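Local coordinates for protein ribose-phosphate pyrophosphokinase (Thermus thermophilus, PDB 7PN0) that makes phosphoribosyl pyrophosphate, probably by transferring the diphosphate of ATP to ribose 5-phosphate, at residues R1-F6 and L22-G27; G50-V55 and A79-V84. All coordinates share one frame; numbering follows the deposited sequence.

Contact 1 of 2, residues R1-F6 and L22-G27; sequences RPLLIF and LGLPLG
Leu3 carries CG anti to its backbone N (chi1 174°), and Leu24 swings CG anti to its carbonyl carbon (chi1 -69°); the two side chains thereby meet at about a right angle, with Leu24 CD1 set against Leu3 CG at 3.7 Å. Leu3 CD2 also comes within 4.4 Å of CD2 of Leu22, the residue just before Gly23; the positive phi of Gly23 belongs to the Schellman motif that ends helix 12-21. Further along the strand, in the conformer described, Ile5 lies across Leu26, Ile5 CG1 4.0 Å from Leu26 CD2, so this contact is less certain; the same methyl rests against the carbonyl of Ile5. Two polar links hold the backbones. Gly27 N donates to Ile5 O over 2.6 Å, approaching almost in line with the C=O bond although the N-H...O angle is only 144°. Water 1 accepts from Ile5 N at 3.0 Å and donates to Pro25 O at 2.8 Å, filling in where the two chains stand too far apart for a direct bond. Gly27 CA lies obliquely against the Phe6 ring, 3.6 Å from Phe6 CE2. Ile18 and Ala19 of helix 12-21 and Trp295 of helix 287-299 continue the apolar layer over Ile5 and Leu3. Both backbone groups of Ile5, on the strand that is outermost within this chain, are therefore satisfied by the returning loop, one directly and one through water.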
loop_
_atom_site.group_PDB
_atom_site.type_symbol
_atom_site.label_atom_id
_atom_site.label_comp_id
_atom_site.label_asym_id
_atom_site.label_seq_id
_atom_site.Cartn_x
_atom_site.Cartn_y
_atom_site.Cartn_z
ATOM N N ARG A 1 -2.135 -17.821 21.621
ATOM C CA ARG A 1 -1.204 -16.686 21.400
ATOM C C ARG A 1 -0.641 -16.267 22.753
ATOM O O ARG A 1 -1.308 -15.567 23.501
ATOM C CB ARG A 1 -1.901 -15.535 20.662
ATOM C CG ARG A 1 -2.234 -15.921 19.224
ATOM C CD ARG A 1 -2.862 -14.873 18.331
ATOM N NE ARG A 1 -3.002 -15.423 16.988
ATOM C CZ ARG A 1 -3.612 -14.812 15.973
ATOM N NH1 ARG A 1 -3.664 -15.400 14.793
ATOM N NH2 ARG A 1 -4.189 -13.631 16.138
ATOM N N PRO A 2 0.579 -16.717 23.116
ATOM C CA PRO A 2 1.211 -16.277 24.349
ATOM C C PRO A 2 1.448 -14.756 24.372
ATOM O O PRO A 2 1.797 -14.179 23.372
ATOM C CB PRO A 2 2.534 -17.049 24.368
ATOM C CG PRO A 2 2.783 -17.389 22.914
ATOM C CD PRO A 2 1.400 -17.698 22.384
ATOM N N LEU A 3 1.309 -14.172 25.555
ATOM C CA LEU A 3 1.653 -12.765 25.798
ATOM C C LEU A 3 3.165 -12.676 26.063
ATOM O O LEU A 3 3.652 -13.299 26.993
ATOM C CB LEU A 3 0.809 -12.324 26.993
ATOM C CG LEU A 3 1.089 -10.924 27.534
ATOM C CD1 LEU A 3 1.018 -9.877 26.442
ATOM C CD2 LEU A 3 0.087 -10.597 28.636
ATOM N N LEU A 4 3.895 -11.883 25.301
ATOM C CA LEU A 4 5.360 -11.794 25.366
ATOM C C LEU A 4 5.769 -10.327 25.427
ATOM O O LEU A 4 5.297 -9.501 24.602
ATOM C CB LEU A 4 5.943 -12.470 24.137
ATOM C CG LEU A 4 5.631 -13.966 23.960
ATOM C CD1 LEU A 4 6.331 -14.491 22.717
ATOM C CD2 LEU A 4 6.108 -14.776 25.164
ATOM N N ILE A 5 6.639 -9.991 26.371
ATOM C CA ILE A 5 7.042 -8.579 26.541
ATOM C C ILE A 5 8.557 -8.512 26.411
ATOM O O ILE A 5 9.246 -9.425 26.922
ATOM C CB ILE A 5 6.446 -7.975 27.831
ATOM C CG1 ILE A 5 6.947 -6.562 28.087
ATOM C CG2 ILE A 5 6.592 -8.869 29.049
ATOM C CD1 ILE A 5 5.973 -5.741 28.896
ATOM N N PHE A 6 9.027 -7.533 25.634
ATOM C CA PHE A 6 10.460 -7.242 25.406
ATOM C C PHE A 6 10.724 -5.764 25.616
ATOM O O PHE A 6 9.777 -4.968 25.629
ATOM C CB PHE A 6 10.876 -7.659 23.995
ATOM C CG PHE A 6 10.549 -9.093 23.673
ATOM C CD1 PHE A 6 9.316 -9.444 23.165
ATOM C CD2 PHE A 6 11.497 -10.088 23.854
ATOM C CE1 PHE A 6 9.018 -10.775 22.898
ATOM C CE2 PHE A 6 11.207 -11.397 23.532
ATOM C CZ PHE A 6 9.967 -11.747 23.088
ATOM N N LEU A 22 2.657 -8.247 35.304
ATOM C CA LEU A 22 1.831 -9.231 34.529
ATOM C C LEU A 22 2.095 -10.656 35.056
ATOM O O LEU A 22 1.479 -11.557 34.556
ATOM C CB LEU A 22 2.208 -9.139 33.038
ATOM C CG LEU A 22 1.812 -7.853 32.304
ATOM C CD1 LEU A 22 2.571 -7.724 31.013
ATOM C CD2 LEU A 22 0.332 -7.822 32.040
ATOM N N GLY A 23 3.068 -10.863 35.950
ATOM C CA GLY A 23 3.494 -12.194 36.420
ATOM C C GLY A 23 4.274 -12.938 35.351
ATOM O O GLY A 23 4.242 -14.189 35.350
ATOM N N LEU A 24 4.977 -12.207 34.481
ATOM C CA LEU A 24 5.665 -12.779 33.293
ATOM C C LEU A 24 7.126 -12.399 33.354
ATOM O O LEU A 24 7.477 -11.393 33.936
ATOM C CB LEU A 24 5.029 -12.221 32.018
ATOM C CG LEU A 24 3.617 -12.688 31.732
ATOM C CD1 LEU A 24 3.076 -12.030 30.455
ATOM C CD2 LEU A 24 3.574 -14.192 31.603
ATOM N N PRO A 25 8.035 -13.185 32.764
ATOM C CA PRO A 25 9.422 -12.767 32.679
ATOM C C PRO A 25 9.544 -11.714 31.568
ATOM O O PRO A 25 8.689 -11.651 30.699
ATOM C CB PRO A 25 10.109 -14.108 32.360
ATOM C CG PRO A 25 9.098 -14.809 31.490
ATOM C CD PRO A 25 7.781 -14.491 32.153
ATOM N N LEU A 26 10.548 -10.858 31.641
ATOM C CA LEU A 26 10.914 -9.988 30.501
ATOM C C LEU A 26 11.579 -10.854 29.440
ATOM O O LEU A 26 12.587 -11.562 29.750
ATOM C CB LEU A 26 11.860 -8.889 30.984
ATOM C CG LEU A 26 11.829 -7.525 30.286
ATOM C CD1 LEU A 26 13.174 -7.160 29.734
ATOM C CD2 LEU A 26 10.725 -7.318 29.282
ATOM N N GLY A 27 10.999 -10.900 28.247
ATOM C CA GLY A 27 11.551 -11.676 27.134
ATOM C C GLY A 27 13.016 -11.363 26.896
ATOM O O GLY A 27 13.436 -10.234 27.147
HETATM O O HOH W 1 7.554 -12.137 28.204
#

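Contact 2 of 2, residues G50-V55 and A79-V84; sequences GDVFIV and ASAARV
Val52 and Ala81 press together at the apolar centre, Val52 CG1 lying 3.5 Å from Ala81 CB, tighter than usual for two carbons. On the same face of the sheet Val84 stands beside Val52 and sends CG1, anti to its backbone N (chi1 177°), to within 3.9 Å of Ile54 CD1; the two side chains cross obliquely. Ala76 and Lys77 of helix 62-78 lie against Val84, and Leu69 and Val73 against Ile54, so this face is roofed by the helix that joins the two strands. Between the faces runs the parallel backbone ladder, pairing Asp51 with Arg83 and Val52 with Val84. Val52 N donates to Arg83 O at 2.8 Å. Gly50 O is gripped twice, by Ala82 N at 2.8 Å and by Arg83 N at 3.2 Å, both in its carbonyl plane. The other face holds the charges. Asp51 and Arg83 run side by side, and a bend at chi3 (58°) turns the guanidinium back to the carboxylate. Arg83 NE gives a nearly straight bond to Asp51 OD1 at 2.8 Å, from the syn side but 31° out of the carboxylate plane; the oxygen lies in the guanidinium plane, so the salt bridge is twisted rather than flat. Arg83 NH2 forms a second salt bridge, to Glu49 of a neighbouring subunit, which carries this polar edge into the hexameric assembly. Strand 51-55, helix 62-78 and strand 83-88 make a beta-alpha-beta unit, the repeating element of the parallel sheet in the N-terminal domain of a PRPP synthase, a PRTase-like fold.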
loop_
_atom_site.group_PDB
_atom_site.type_symbol
_atom_site.label_atom_id
_atom_site.label_comp_id
_atom_site.label_asym_id
_atom_site.label_seq_id
_atom_site.Cartn_x
_atom_site.Cartn_y
_atom_site.Cartn_z
ATOM N N GLY A 50 3.131 -15.216 18.821
ATOM C CA GLY A 50 3.062 -14.463 20.089
ATOM C C GLY A 50 2.321 -13.159 19.920
ATOM O O GLY A 50 2.270 -12.642 18.793
ATOM N N ASP A 51 1.725 -12.673 21.012
ATOM C CA ASP A 51 1.195 -11.304 21.141
ATOM C C ASP A 51 2.298 -10.500 21.794
ATOM O O ASP A 51 2.525 -10.653 23.043
ATOM C CB ASP A 51 -0.126 -11.340 21.903
ATOM C CG ASP A 51 -0.985 -10.110 21.759
ATOM O OD1 ASP A 51 -0.683 -9.269 20.904
ATOM O OD2 ASP A 51 -2.001 -10.033 22.504
ATOM N N VAL A 52 3.078 -9.832 20.956
ATOM C CA VAL A 52 4.364 -9.287 21.407
ATOM C C VAL A 52 4.246 -7.784 21.591
ATOM O O VAL A 52 3.653 -7.071 20.756
ATOM C CB VAL A 52 5.592 -9.756 20.598
ATOM C CG1 VAL A 52 5.424 -10.945 19.722
ATOM C CG2 VAL A 52 6.586 -8.697 20.181
ATOM N N PHE A 53 4.772 -7.332 22.713
ATOM C CA PHE A 53 4.740 -5.939 23.193
ATOM C C PHE A 53 6.188 -5.510 23.398
ATOM O O PHE A 53 6.981 -6.133 24.179
ATOM C CB PHE A 53 3.941 -5.842 24.503
ATOM C CG PHE A 53 2.479 -6.128 24.326
ATOM C CD1 PHE A 53 2.006 -7.423 24.232
ATOM C CD2 PHE A 53 1.581 -5.088 24.112
ATOM C CE1 PHE A 53 0.666 -7.687 23.992
ATOM C CE2 PHE A 53 0.235 -5.355 23.886
ATOM C CZ PHE A 53 -0.214 -6.655 23.838
ATOM N N ILE A 54 6.572 -4.432 22.749
ATOM C CA ILE A 54 8.001 -4.021 22.799
ATOM C C ILE A 54 8.005 -2.655 23.426
ATOM O O ILE A 54 7.372 -1.761 22.855
ATOM C CB ILE A 54 8.672 -4.028 21.431
ATOM C CG1 ILE A 54 8.681 -5.409 20.800
ATOM C CG2 ILE A 54 10.050 -3.396 21.460
ATOM C CD1 ILE A 54 8.655 -5.307 19.300
ATOM N N VAL A 55 8.699 -2.512 24.549
ATOM C CA VAL A 55 8.759 -1.223 25.296
ATOM C C VAL A 55 9.971 -0.387 24.849
ATOM O O VAL A 55 11.149 -0.794 25.001
ATOM C CB VAL A 55 8.779 -1.479 26.814
ATOM C CG1 VAL A 55 8.702 -0.212 27.615
ATOM C CG2 VAL A 55 7.653 -2.412 27.232
ATOM N N ALA A 79 10.101 -12.926 12.606
ATOM C CA ALA A 79 10.164 -14.144 13.426
ATOM C C ALA A 79 8.741 -14.651 13.671
ATOM O O ALA A 79 8.555 -15.401 14.591
ATOM C CB ALA A 79 10.898 -13.838 14.718
ATOM N N SER A 80 7.743 -14.156 12.916
ATOM C CA SER A 80 6.390 -14.767 12.856
ATOM C C SER A 80 5.603 -14.567 14.162
ATOM O O SER A 80 4.758 -15.385 14.479
ATOM C CB SER A 80 6.455 -16.240 12.465
ATOM O OG SER A 80 7.076 -16.397 11.194
ATOM N N ALA A 81 5.788 -13.440 14.832
ATOM C CA ALA A 81 4.842 -12.928 15.832
ATOM C C ALA A 81 3.428 -12.859 15.230
ATOM O O ALA A 81 3.313 -12.519 14.074
ATOM C CB ALA A 81 5.281 -11.586 16.309
ATOM N N ALA A 82 2.388 -13.118 16.018
ATOM C CA ALA A 82 0.973 -12.993 15.572
ATOM C C ALA A 82 0.631 -11.512 15.508
ATOM O O ALA A 82 -0.113 -11.092 14.616
ATOM C CB ALA A 82 0.035 -13.699 16.506
ATOM N N ARG A 83 1.086 -10.763 16.508
ATOM C CA ARG A 83 0.715 -9.345 16.650
ATOM C C ARG A 83 1.904 -8.664 17.297
ATOM O O ARG A 83 2.533 -9.277 18.215
ATOM C CB ARG A 83 -0.556 -9.118 17.457
ATOM C CG ARG A 83 -1.018 -7.669 17.372
ATOM C CD ARG A 83 -2.423 -7.490 17.896
ATOM N NE ARG A 83 -2.575 -7.921 19.292
ATOM C CZ ARG A 83 -3.725 -7.833 19.957
ATOM N NH1 ARG A 83 -3.813 -8.271 21.195
ATOM N NH2 ARG A 83 -4.780 -7.270 19.384
ATOM N N VAL A 84 2.193 -7.451 16.846
ATOM C CA VAL A 84 3.279 -6.621 17.434
ATOM C C VAL A 84 2.732 -5.249 17.847
ATOM O O VAL A 84 2.204 -4.529 17.002
ATOM C CB VAL A 84 4.464 -6.496 16.467
ATOM C CG1 VAL A 84 5.527 -5.582 17.039
ATOM C CG2 VAL A 84 5.060 -7.835 16.130
#

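From the N terminus, strand 3-7 leads into helix 12-21, and contact 1 closes that first excursion by returning the loop 22-27 to the strand's outer side. The chain then passes through strands 29-33 and 39-43 before strand 51-55 enters the sheet on the inner side of strand 3-7. Contact 2 closes a later excursion, over helix 62-78, so the contacts follow in series, neither nested nor crossed. Their centres lie about 10 Å apart, and strands 3-7 and 51-55 are neighbours, joined where Phe6 N faces Phe53 O at 2.9 Å. Together they tie loop 22-27, strands 3-7, 51-55 and 83-88 across one sheet.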